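Local structure of protein (congerin I) (Conger myriaster, 1C1L) at residues 16-21 with 132-137; 26-31 with 48-53; 42-47 with 97-102. The protein binds beta-galactosides as a homodimeric galectin of the conger eel, although its physiological function is not yet known. All coordinates share one frame; numbering follows the deposited sequence. Where two conformers were deposited one is given.

Contact 1: 16-21 with 132-137; sequences KFLTVG and TLVKLE. Residue 136 of segment 132-137 comes from a tag, linker or insertion.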
loop_
_atom_site.group_PDB
_atom_site.type_symbol
_atom_site.label_atom_id
_atom_site.label_comp_id
_atom_site.label_asym_id
_atom_site.label_seq_id
_atom_site.Cartn_x
_atom_site.Cartn_y
_atom_site.Cartn_z
ATOM N N LYS A 16 -5.701 -13.802 -2.824
ATOM C CA LYS A 16 -4.982 -12.903 -1.930
ATOM C C LYS A 16 -6.002 -12.120 -1.119
ATOM O O LYS A 16 -7.152 -11.956 -1.561
ATOM C CB LYS A 16 -4.125 -11.922 -2.731
ATOM C CG LYS A 16 -3.122 -12.544 -3.679
ATOM C CD LYS A 16 -2.051 -13.279 -2.902
ATOM C CE LYS A 16 -1.078 -13.915 -3.854
ATOM N NZ LYS A 16 -0.036 -14.626 -3.137
ATOM N N PHE A 17 -5.626 -11.596 0.033
ATOM C CA PHE A 17 -6.498 -10.831 0.901
ATOM C C PHE A 17 -5.919 -9.444 0.978
ATOM O O PHE A 17 -4.807 -9.242 1.464
ATOM C CB PHE A 17 -6.548 -11.438 2.300
ATOM C CG PHE A 17 -7.271 -12.769 2.247
ATOM C CD1 PHE A 17 -6.589 -13.914 1.827
ATOM C CD2 PHE A 17 -8.628 -12.844 2.555
ATOM C CE1 PHE A 17 -7.267 -15.125 1.705
ATOM C CE2 PHE A 17 -9.298 -14.056 2.435
ATOM C CZ PHE A 17 -8.619 -15.195 2.008
ATOM N N LEU A 18 -6.656 -8.472 0.474
ATOM C CA LEU A 18 -6.271 -7.078 0.520
ATOM C C LEU A 18 -7.012 -6.396 1.667
ATOM O O LEU A 18 -8.246 -6.415 1.699
ATOM C CB LEU A 18 -6.627 -6.399 -0.797
ATOM C CG LEU A 18 -6.387 -4.903 -0.909
ATOM C CD1 LEU A 18 -4.892 -4.652 -0.952
ATOM C CD2 LEU A 18 -7.033 -4.353 -2.165
ATOM N N THR A 19 -6.341 -5.844 2.663
ATOM C CA THR A 19 -7.005 -5.116 3.732
ATOM C C THR A 19 -6.731 -3.640 3.526
ATOM O O THR A 19 -5.587 -3.263 3.265
ATOM C CB THR A 19 -6.468 -5.555 5.104
ATOM O OG1 THR A 19 -6.825 -6.925 5.225
ATOM C CG2 THR A 19 -7.036 -4.782 6.291
ATOM N N VAL A 20 -7.767 -2.811 3.596
ATOM C CA VAL A 20 -7.597 -1.379 3.569
ATOM C C VAL A 20 -7.993 -0.897 4.962
ATOM O O VAL A 20 -8.939 -1.417 5.579
ATOM C CB VAL A 20 -8.495 -0.728 2.476
ATOM C CG1 VAL A 20 -7.949 -1.120 1.111
ATOM C CG2 VAL A 20 -9.944 -1.185 2.581
ATOM N N GLY A 21 -7.245 0.048 5.505
ATOM C CA GLY A 21 -7.534 0.616 6.805
ATOM C C GLY A 21 -7.436 2.124 6.711
ATOM O O GLY A 21 -6.746 2.668 5.833
ATOM N N THR A 132 -5.054 5.026 5.306
ATOM C CA THR A 132 -3.743 5.093 5.930
ATOM C C THR A 132 -2.973 3.800 5.733
ATOM O O THR A 132 -1.743 3.820 5.782
ATOM C CB THR A 132 -3.833 5.353 7.463
ATOM O OG1 THR A 132 -4.615 4.307 8.054
ATOM C CG2 THR A 132 -4.448 6.707 7.771
ATOM N N LEU A 133 -3.638 2.668 5.492
ATOM C CA LEU A 133 -3.001 1.363 5.449
ATOM C C LEU A 133 -3.486 0.487 4.320
ATOM O O LEU A 133 -4.695 0.455 4.067
ATOM C CB LEU A 133 -3.264 0.658 6.781
ATOM C CG LEU A 133 -3.048 -0.840 7.059
ATOM C CD1 LEU A 133 -2.818 -0.899 8.537
ATOM C CD2 LEU A 133 -4.233 -1.771 6.743
ATOM N N VAL A 134 -2.568 -0.233 3.678
ATOM C CA VAL A 134 -2.895 -1.261 2.713
ATOM C C VAL A 134 -2.024 -2.445 3.078
ATOM O O VAL A 134 -0.796 -2.349 3.232
ATOM C CB VAL A 134 -2.580 -0.850 1.256
ATOM C CG1 VAL A 134 -2.861 -2.017 0.314
ATOM C CG2 VAL A 134 -3.456 0.302 0.836
ATOM N N LYS A 135 -2.691 -3.573 3.203
ATOM C CA LYS A 135 -2.039 -4.802 3.565
ATOM C C LYS A 135 -2.438 -5.875 2.566
ATOM O O LYS A 135 -3.576 -5.873 2.082
ATOM C CB LYS A 135 -2.485 -5.066 4.970
ATOM C CG LYS A 135 -2.117 -6.387 5.585
ATOM C CD LYS A 135 -2.402 -6.216 7.051
ATOM C CE LYS A 135 -2.246 -7.523 7.777
ATOM N NZ LYS A 135 -0.892 -8.044 7.681
ATOM N N LEU A 136 -1.534 -6.781 2.205
ATOM C CA LEU A 136 -1.863 -7.855 1.298
ATOM C C LEU A 136 -1.235 -9.115 1.860
ATOM O O LEU A 136 -0.067 -9.099 2.257
ATOM C CB LEU A 136 -1.316 -7.561 -0.095
ATOM C CG LEU A 136 -1.695 -8.571 -1.164
ATOM C CD1 LEU A 136 -3.141 -8.353 -1.549
ATOM C CD2 LEU A 136 -0.816 -8.416 -2.377
ATOM N N GLU A 137 -2.033 -10.167 1.963
ATOM C CA GLU A 137 -1.594 -11.451 2.475
ATOM C C GLU A 137 -2.118 -12.576 1.582
ATOM O O GLU A 137 -3.117 -12.405 0.904
ATOM C CB GLU A 137 -2.109 -11.684 3.898
ATOM C CG GLU A 137 -1.614 -10.668 4.917
ATOM C CD GLU A 137 -2.148 -10.878 6.302
ATOM O OE1 GLU A 137 -3.322 -10.622 6.520
ATOM O OE2 GLU A 137 -1.396 -11.298 7.168
ATOM O OXT GLU A 137 -1.505 -13.634 1.542
HETATM O O HOH W 1 -4.827 -8.728 4.221
#
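Phe17 and Glu137 exchange backbone hydrogen bonds at the end of the pairing where the chain stops: Phe17 N reaches Glu137 O, one oxygen of the C-terminal carboxylate, at 2.8 Å, and Glu137 N returns the bond to Phe17 O. The same reciprocal exchange recurs at Thr19 with Lys135 and at Gly21 with Leu133. Gly21 O is doubly gripped, by Thr132 N at 2.9 Å and Leu133 N at 3.1 Å; two residues facing one make a classic beta bulge. A water bridges the two segments, donating to Phe17 O, sitting 2.9 Å from Thr19 OG1 and reaching Glu137 OE1 weakly; Thr19 OG1 also bonds to Thr91 OG1. Lys135 NZ meets Glu137 OE2 at 3.3 Å, a salt bridge within the segment 132-137, while Glu137 OXT pairs with Arg130 of the second subunit.

Outward from this scaffold, the face carrying Leu18 and Val134 packs with apolar groups. Val134 holds CG1 anti to its backbone N (chi1 176°), where it meets Leu18 CD1 at 3.6 Å, the two side chains crossing at a slant. Leu136, part of an insertion into the natural sequence, reaches back with CD1 to 3.9 Å from Lys16 CB. On the other face, Leu133 CD2 lies against the backbone of Gly21, 3.7 Å from its N. Leu5 of the second subunit packs on Leu18 and Val134, and Leu133 to Lys135 pair with a strand of that subunit. This is the antiparallel pairing of the C-terminal strand with strand 18-24 in a galectin beta sandwich, with a sheet that continues across the dimer.

Contact 2: 26-31 with 48-53; sequences NSPQRF and HRFNYG. With GAL (beta-D-galactopyranose), chain B; BGC (beta-D-glucopyranose), chain C.
Arg30 lies across the ring of Tyr52, and its conformation is what carries it there. Its CG takes the crowded position between backbone N and carbonyl carbon (chi1 60°), and the chain then runs extended to NE, placing CD over the ring face, 3.9 Å from the centroid of Tyr52. The guanidinium lies farther toward the rim in an off-centre cation-pi contact, its plane turned 31° from the ring. From this perch Arg30 NH1 donates to galactose O4 at 2.9 Å and to O3, which NH2 also reaches; NH1 has a salt bridge to Asp47 as well.

Arg49, on the same sheet face, is extended from CG to NE and presents its edge to the disaccharide. Its NH2 donates to galactose O4 and O5, and its NH1 to glucose O3 at 2.8 Å, while NE is paired with Asp47 and NH1 with Asp55.

Beyond the paired residues, where the chain turns a corner, Phe50 N and Asn51 N converge on Gln29 O, at 2.8 Å and 3.2 Å. At this corner the Phe50 ring has Pro28 CG over one face, 3.9 Å from its centroid, in a CH-pi contact, and its CE1 touches the edge of the Phe31 ring. On the face opposite the arginines, Phe31 and His48 point the same way with nearly parallel rings that scarcely overlap.

The chemistry implies a sugar site in which Asp47, salt-bridged to Arg30 NH1 and Arg49 NE, probably offsets the charge of both arginines and orients their donors, so that both converge on the axial O4 that distinguishes galactose.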
loop_
_atom_site.group_PDB
_atom_site.type_symbol
_atom_site.label_atom_id
_atom_site.label_comp_id
_atom_site.label_asym_id
_atom_site.label_seq_id
_atom_site.Cartn_x
_atom_site.Cartn_y
_atom_site.Cartn_z
ATOM N N ASN A 26 -15.078 12.970 10.509
ATOM C CA ASN A 26 -16.212 13.361 11.340
ATOM C C ASN A 26 -17.223 13.984 10.395
ATOM O O ASN A 26 -16.870 14.417 9.292
ATOM C CB ASN A 26 -15.806 14.381 12.373
ATOM C CG ASN A 26 -14.739 13.831 13.304
ATOM O OD1 ASN A 26 -13.748 14.496 13.568
ATOM N ND2 ASN A 26 -14.848 12.618 13.799
ATOM N N SER A 27 -18.493 13.987 10.790
ATOM C CA SER A 27 -19.594 14.484 9.967
ATOM C C SER A 27 -19.565 14.012 8.498
ATOM O O SER A 27 -19.640 14.814 7.562
ATOM C CB SER A 27 -19.576 16.002 10.063
ATOM O OG SER A 27 -19.487 16.307 11.450
ATOM N N PRO A 28 -19.413 12.719 8.221
ATOM C CA PRO A 28 -19.330 12.198 6.873
ATOM C C PRO A 28 -20.654 12.133 6.133
ATOM O O PRO A 28 -21.729 11.963 6.702
ATOM C CB PRO A 28 -18.707 10.847 7.050
ATOM C CG PRO A 28 -19.390 10.379 8.310
ATOM C CD PRO A 28 -19.523 11.622 9.170
ATOM N N GLN A 29 -20.586 12.259 4.827
ATOM C CA GLN A 29 -21.714 11.926 3.970
ATOM C C GLN A 29 -21.553 10.464 3.600
ATOM O O GLN A 29 -22.424 9.646 3.895
ATOM C CB GLN A 29 -21.692 12.787 2.737
ATOM C CG GLN A 29 -22.281 14.152 2.972
ATOM C CD GLN A 29 -22.432 14.919 1.672
ATOM O OE1 GLN A 29 -21.466 15.230 0.981
ATOM N NE2 GLN A 29 -23.643 15.228 1.261
ATOM N N ARG A 30 -20.414 10.112 2.980
ATOM C CA ARG A 30 -20.174 8.756 2.523
ATOM C C ARG A 30 -18.724 8.593 2.121
ATOM O O ARG A 30 -18.046 9.603 1.921
ATOM C CB ARG A 30 -21.030 8.427 1.293
ATOM C CG ARG A 30 -20.764 9.340 0.084
ATOM C CD ARG A 30 -21.775 8.961 -0.973
ATOM N NE ARG A 30 -21.662 9.790 -2.161
ATOM C CZ ARG A 30 -21.596 9.295 -3.398
ATOM N NH1 ARG A 30 -21.621 7.988 -3.650
ATOM N NH2 ARG A 30 -21.495 10.140 -4.415
ATOM N N PHE A 31 -18.245 7.357 2.037
ATOM C CA PHE A 31 -16.934 7.121 1.453
ATOM C C PHE A 31 -16.947 5.750 0.777
ATOM O O PHE A 31 -17.707 4.850 1.164
ATOM C CB PHE A 31 -15.807 7.160 2.519
ATOM C CG PHE A 31 -15.637 5.900 3.347
ATOM C CD1 PHE A 31 -16.485 5.665 4.429
ATOM C CD2 PHE A 31 -14.667 4.957 2.983
ATOM C CE1 PHE A 31 -16.360 4.478 5.147
ATOM C CE2 PHE A 31 -14.555 3.777 3.709
ATOM C CZ PHE A 31 -15.400 3.533 4.787
ATOM N N HIS A 48 -20.105 3.291 1.711
ATOM C CA HIS A 48 -20.769 3.378 3.004
ATOM C C HIS A 48 -21.364 4.760 3.089
ATOM O O HIS A 48 -20.644 5.758 3.143
ATOM C CB HIS A 48 -19.795 3.189 4.184
ATOM C CG HIS A 48 -19.499 1.721 4.482
ATOM N ND1 HIS A 48 -18.662 0.946 3.829
ATOM C CD2 HIS A 48 -20.063 0.937 5.466
ATOM C CE1 HIS A 48 -18.677 -0.252 4.330
ATOM N NE2 HIS A 48 -19.527 -0.260 5.321
ATOM N N ARG A 49 -22.686 4.822 3.034
ATOM C CA ARG A 49 -23.405 6.080 3.062
ATOM C C ARG A 49 -23.995 6.295 4.440
ATOM O O ARG A 49 -24.883 5.561 4.896
ATOM C CB ARG A 49 -24.521 6.063 2.013
ATOM C CG ARG A 49 -24.006 5.828 0.608
ATOM C CD ARG A 49 -25.143 5.788 -0.382
ATOM N NE ARG A 49 -24.561 5.756 -1.706
ATOM C CZ ARG A 49 -25.222 5.778 -2.854
ATOM N NH1 ARG A 49 -26.545 5.815 -2.877
ATOM N NH2 ARG A 49 -24.538 5.743 -3.991
ATOM N N PHE A 50 -23.450 7.299 5.107
ATOM C CA PHE A 50 -23.867 7.663 6.446
ATOM C C PHE A 50 -25.108 8.541 6.379
ATOM O O PHE A 50 -26.200 8.112 6.746
ATOM C CB PHE A 50 -22.737 8.411 7.168
ATOM C CG PHE A 50 -21.544 7.513 7.423
ATOM C CD1 PHE A 50 -20.646 7.233 6.390
ATOM C CD2 PHE A 50 -21.366 6.958 8.690
ATOM C CE1 PHE A 50 -19.567 6.390 6.630
ATOM C CE2 PHE A 50 -20.281 6.114 8.920
ATOM C CZ PHE A 50 -19.385 5.831 7.892
ATOM N N ASN A 51 -24.964 9.727 5.815
ATOM C CA ASN A 51 -26.028 10.719 5.801
ATOM C C ASN A 51 -25.976 11.264 4.398
ATOM O O ASN A 51 -25.212 12.172 4.039
ATOM C CB ASN A 51 -25.717 11.785 6.856
ATOM C CG ASN A 51 -26.589 13.030 6.758
ATOM O OD1 ASN A 51 -27.677 12.996 6.185
ATOM N ND2 ASN A 51 -26.170 14.179 7.280
ATOM N N TYR A 52 -26.730 10.597 3.551
ATOM C CA TYR A 52 -26.699 10.921 2.151
ATOM C C TYR A 52 -28.128 10.929 1.650
ATOM O O TYR A 52 -28.595 10.017 0.966
ATOM C CB TYR A 52 -25.824 9.873 1.461
ATOM C CG TYR A 52 -25.599 10.159 -0.010
ATOM C CD1 TYR A 52 -24.854 11.280 -0.369
ATOM C CD2 TYR A 52 -26.112 9.311 -0.986
ATOM C CE1 TYR A 52 -24.610 11.554 -1.707
ATOM C CE2 TYR A 52 -25.879 9.575 -2.332
ATOM C CZ TYR A 52 -25.120 10.699 -2.675
ATOM O OH TYR A 52 -24.830 10.956 -3.994
ATOM N N GLY A 53 -28.824 12.010 1.972
ATOM C CA GLY A 53 -30.224 12.170 1.603
ATOM C C GLY A 53 -31.078 11.018 2.105
ATOM O O GLY A 53 -31.103 10.722 3.300
HETATM C C1 GAL B . -24.630 6.872 -7.453
HETATM C C2 GAL B . -23.562 7.815 -6.901
HETATM C C3 GAL B . -22.162 7.316 -7.265
HETATM C C4 GAL B . -21.987 5.840 -6.860
HETATM C C5 GAL B . -23.143 5.010 -7.402
HETATM C C6 GAL B . -23.075 3.567 -6.947
HETATM O O2 GAL B . -23.763 9.111 -7.451
HETATM O O3 GAL B . -21.202 8.123 -6.603
HETATM O O4 GAL B . -21.944 5.761 -5.444
HETATM O O5 GAL B . -24.415 5.552 -6.969
HETATM O O6 GAL B . -24.123 2.819 -7.512
HETATM C C2 BGC C . -29.263 5.578 -7.009
HETATM C C3 BGC C . -28.003 6.243 -6.429
HETATM C C4 BGC C . -27.016 6.528 -7.548
HETATM C C5 BGC C . -27.700 7.375 -8.631
HETATM C C6 BGC C . -26.782 7.688 -9.794
HETATM C C1 BGC C . -29.838 6.420 -8.146
HETATM O O1 BGC C . -30.874 5.743 -8.744
HETATM O O2 BGC C . -30.234 5.442 -5.981
HETATM O O3 BGC C . -27.417 5.382 -5.472
HETATM O O4 BGC C . -25.878 7.257 -7.012
HETATM O O5 BGC C . -28.824 6.641 -9.142
HETATM O O6 BGC C . -26.313 6.505 -10.425
HETATM O O HOH W 2 -23.357 13.948 8.142
HETATM O O HOH W 3 -26.006 14.437 2.675
HETATM O O HOH W 4 -16.861 1.763 1.997
#

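Contact 3: 42-47 with 97-102; sequences LSLHLD and NKFYID. With GAL (beta-D-galactopyranose), chain B.
Leu44 and Ile101 meet end-on by their terminal methyls from facing strands, and their meeting point is the middle of a row of interlocked bumps. Leu44 CD2 stands 4.0 Å from Ile101 CD1 and 4.2 Å from Phe99 CD2, so a single methyl is lodged between two side chains of the other strand. With CG anti to the backbone N (chi1 175°), Leu44 turns CD2 to the gap between Ile101 and Phe99. Farther along, Leu46 and Ile101 pass alongside in opposing senses, with Leu46 CD2 coming within 3.8 Å of Ile101 CG2. The isoleucine thus meets one leucine with each branch.

At the other end the bump is smaller. Ser43 shares a classic beta bulge with Leu44, both facing Val35, and its CB approaches Phe99 CZ at 3.7 Å, obliquely to the ring. No hydrogen bond crosses between the segments; the fit is one of shape. The axes of strands 44-47 and 98-102 come within 10.4 Å and are inclined by 29°, as expected for sheets stacked face to face.

His45, between the two leucines in sequence, turns the other way, where its NE2 hydrogen-bonds galactose O4 at 2.7 Å. Asn34 holds its ND1, and Trp71 meets its ring. One strand therefore supplies core packing on one face and sugar recognition on the other.

Around the row, Val35 of strand 30-35 flanks Leu44, and Leu92 and Ile90 of strand 87-94 line Ile101. Phe111 of strand 108-112 also touches Leu44, while Leu120 and the Tyr94 ring lie against Phe99, within the core between the two sheets.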
loop_
_atom_site.group_PDB
_atom_site.type_symbol
_atom_site.label_atom_id
_atom_site.label_comp_id
_atom_site.label_asym_id
_atom_site.label_seq_id
_atom_site.Cartn_x
_atom_site.Cartn_y
_atom_site.Cartn_z
ATOM N N LEU A 42 -14.176 0.036 -12.736
ATOM C CA LEU A 42 -14.136 -0.520 -11.404
ATOM C C LEU A 42 -14.896 -1.826 -11.295
ATOM O O LEU A 42 -16.069 -1.883 -11.703
ATOM C CB LEU A 42 -14.737 0.483 -10.423
ATOM C CG LEU A 42 -14.050 1.834 -10.291
ATOM C CD1 LEU A 42 -14.885 2.730 -9.405
ATOM C CD2 LEU A 42 -12.655 1.643 -9.717
ATOM N N SER A 43 -14.261 -2.890 -10.782
ATOM C CA SER A 43 -14.970 -4.132 -10.508
ATOM C C SER A 43 -15.769 -4.027 -9.208
ATOM O O SER A 43 -16.807 -4.681 -9.075
ATOM C CB SER A 43 -13.992 -5.299 -10.400
ATOM O OG SER A 43 -13.547 -5.666 -11.693
ATOM N N LEU A 44 -15.362 -3.226 -8.230
ATOM C CA LEU A 44 -16.136 -3.081 -7.012
ATOM C C LEU A 44 -16.001 -1.660 -6.512
ATOM O O LEU A 44 -14.894 -1.117 -6.419
ATOM C CB LEU A 44 -15.645 -4.065 -5.925
ATOM C CG LEU A 44 -16.303 -3.944 -4.539
ATOM C CD1 LEU A 44 -17.767 -4.323 -4.603
ATOM C CD2 LEU A 44 -15.550 -4.822 -3.556
ATOM N N HIS A 45 -17.168 -1.063 -6.273
ATOM C CA HIS A 45 -17.301 0.242 -5.657
ATOM C C HIS A 45 -18.088 -0.100 -4.408
ATOM O O HIS A 45 -19.232 -0.552 -4.524
ATOM C CB HIS A 45 -18.109 1.183 -6.554
ATOM C CG HIS A 45 -18.568 2.484 -5.900
ATOM N ND1 HIS A 45 -17.879 3.574 -5.615
ATOM C CD2 HIS A 45 -19.881 2.754 -5.586
ATOM C CE1 HIS A 45 -18.691 4.483 -5.142
ATOM N NE2 HIS A 45 -19.891 3.977 -5.123
ATOM N N LEU A 46 -17.530 0.086 -3.215
ATOM C CA LEU A 46 -18.184 -0.266 -1.969
ATOM C C LEU A 46 -18.396 1.036 -1.235
ATOM O O LEU A 46 -17.448 1.616 -0.694
ATOM C CB LEU A 46 -17.271 -1.206 -1.172
ATOM C CG LEU A 46 -17.690 -1.524 0.270
ATOM C CD1 LEU A 46 -18.955 -2.356 0.282
ATOM C CD2 LEU A 46 -16.567 -2.243 0.964
ATOM N N ASP A 47 -19.630 1.530 -1.242
ATOM C CA ASP A 47 -19.955 2.829 -0.694
ATOM C C ASP A 47 -20.694 2.749 0.643
ATOM O O ASP A 47 -21.748 2.109 0.744
ATOM C CB ASP A 47 -20.795 3.570 -1.746
ATOM C CG ASP A 47 -20.790 5.083 -1.638
ATOM O OD1 ASP A 47 -19.862 5.683 -1.109
ATOM O OD2 ASP A 47 -21.740 5.680 -2.110
ATOM N N ASN A 97 -15.832 -15.779 -9.697
ATOM C CA ASN A 97 -17.279 -15.573 -9.564
ATOM C C ASN A 97 -17.725 -14.458 -8.642
ATOM O O ASN A 97 -18.693 -13.754 -8.921
ATOM C CB ASN A 97 -17.975 -16.803 -9.040
ATOM C CG ASN A 97 -17.699 -18.031 -9.867
ATOM O OD1 ASN A 97 -17.764 -17.992 -11.090
ATOM N ND2 ASN A 97 -17.354 -19.155 -9.255
ATOM N N LYS A 98 -17.067 -14.285 -7.498
ATOM C CA LYS A 98 -17.489 -13.364 -6.455
ATOM C C LYS A 98 -16.346 -12.650 -5.749
ATOM O O LYS A 98 -15.214 -13.149 -5.696
ATOM C CB LYS A 98 -18.248 -14.080 -5.349
ATOM C CG LYS A 98 -19.502 -14.828 -5.741
ATOM C CD LYS A 98 -19.972 -15.601 -4.532
ATOM C CE LYS A 98 -21.112 -16.507 -4.948
ATOM N NZ LYS A 98 -21.641 -17.262 -3.826
ATOM N N PHE A 99 -16.690 -11.491 -5.227
ATOM C CA PHE A 99 -15.899 -10.725 -4.290
ATOM C C PHE A 99 -16.488 -11.087 -2.943
ATOM O O PHE A 99 -17.707 -11.273 -2.780
ATOM C CB PHE A 99 -16.049 -9.219 -4.435
ATOM C CG PHE A 99 -15.259 -8.702 -5.611
ATOM C CD1 PHE A 99 -15.820 -8.694 -6.888
ATOM C CD2 PHE A 99 -13.938 -8.271 -5.411
ATOM C CE1 PHE A 99 -15.060 -8.260 -7.972
ATOM C CE2 PHE A 99 -13.189 -7.840 -6.501
ATOM C CZ PHE A 99 -13.747 -7.838 -7.776
ATOM N N TYR A 100 -15.589 -11.162 -1.979
ATOM C CA TYR A 100 -15.893 -11.465 -0.600
ATOM C C TYR A 100 -15.389 -10.267 0.191
ATOM O O TYR A 100 -14.187 -9.947 0.177
ATOM C CB TYR A 100 -15.164 -12.739 -0.196
ATOM C CG TYR A 100 -15.506 -13.894 -1.122
ATOM C CD1 TYR A 100 -16.713 -14.561 -0.948
ATOM C CD2 TYR A 100 -14.633 -14.284 -2.140
ATOM C CE1 TYR A 100 -17.057 -15.616 -1.782
ATOM C CE2 TYR A 100 -14.972 -15.345 -2.981
ATOM C CZ TYR A 100 -16.188 -16.003 -2.787
ATOM O OH TYR A 100 -16.567 -17.054 -3.590
ATOM N N ILE A 101 -16.295 -9.597 0.891
ATOM C CA ILE A 101 -16.012 -8.370 1.618
ATOM C C ILE A 101 -16.159 -8.652 3.097
ATOM O O ILE A 101 -17.237 -9.008 3.593
ATOM C CB ILE A 101 -16.990 -7.270 1.160
ATOM C CG1 ILE A 101 -16.846 -7.034 -0.345
ATOM C CG2 ILE A 101 -16.710 -5.969 1.922
ATOM C CD1 ILE A 101 -18.153 -6.651 -1.069
ATOM N N ASP A 102 -15.081 -8.545 3.833
ATOM C CA ASP A 102 -15.119 -8.784 5.252
ATOM C C ASP A 102 -14.850 -7.464 5.953
ATOM O O ASP A 102 -13.718 -6.972 5.976
ATOM C CB ASP A 102 -14.057 -9.848 5.568
ATOM C CG ASP A 102 -13.885 -10.268 7.018
ATOM O OD1 ASP A 102 -14.096 -9.482 7.938
ATOM O OD2 ASP A 102 -13.512 -11.414 7.240
HETATM C C1 GAL B . -24.630 6.872 -7.453
HETATM C C2 GAL B . -23.562 7.815 -6.901
HETATM C C3 GAL B . -22.162 7.316 -7.265
HETATM C C4 GAL B . -21.987 5.840 -6.860
HETATM C C5 GAL B . -23.143 5.010 -7.402
HETATM C C6 GAL B . -23.075 3.567 -6.947
HETATM O O2 GAL B . -23.763 9.111 -7.451
HETATM O O3 GAL B . -21.202 8.123 -6.603
HETATM O O4 GAL B . -21.944 5.761 -5.444
HETATM O O5 GAL B . -24.415 5.552 -6.969
HETATM O O6 GAL B . -24.123 2.819 -7.512
#

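Overall arrangement
From the N terminus, the chain lays down 16-21, whose partner 132-137 arrives only at the C terminus; contact 1 thus closes a loop holding nearly the whole domain, and both other contacts nest inside it. Segments 26-31 and 48-53 then close the short hairpin of contact 2. Contact 3 begins within that hairpin, at 42-47, but finds 97-102 well beyond it, so contacts 2 and 3 cross along the chain. Contact 1 joins neighbours in the sheet holding 18-24 and 129-136, contact 2 in that holding 30-35 and 41-52, and contact 3 bridges the two. Contacts 2 and 3 share strand 41-52 and meet at the galactose, whereas contact 1 lies at the subunit interface.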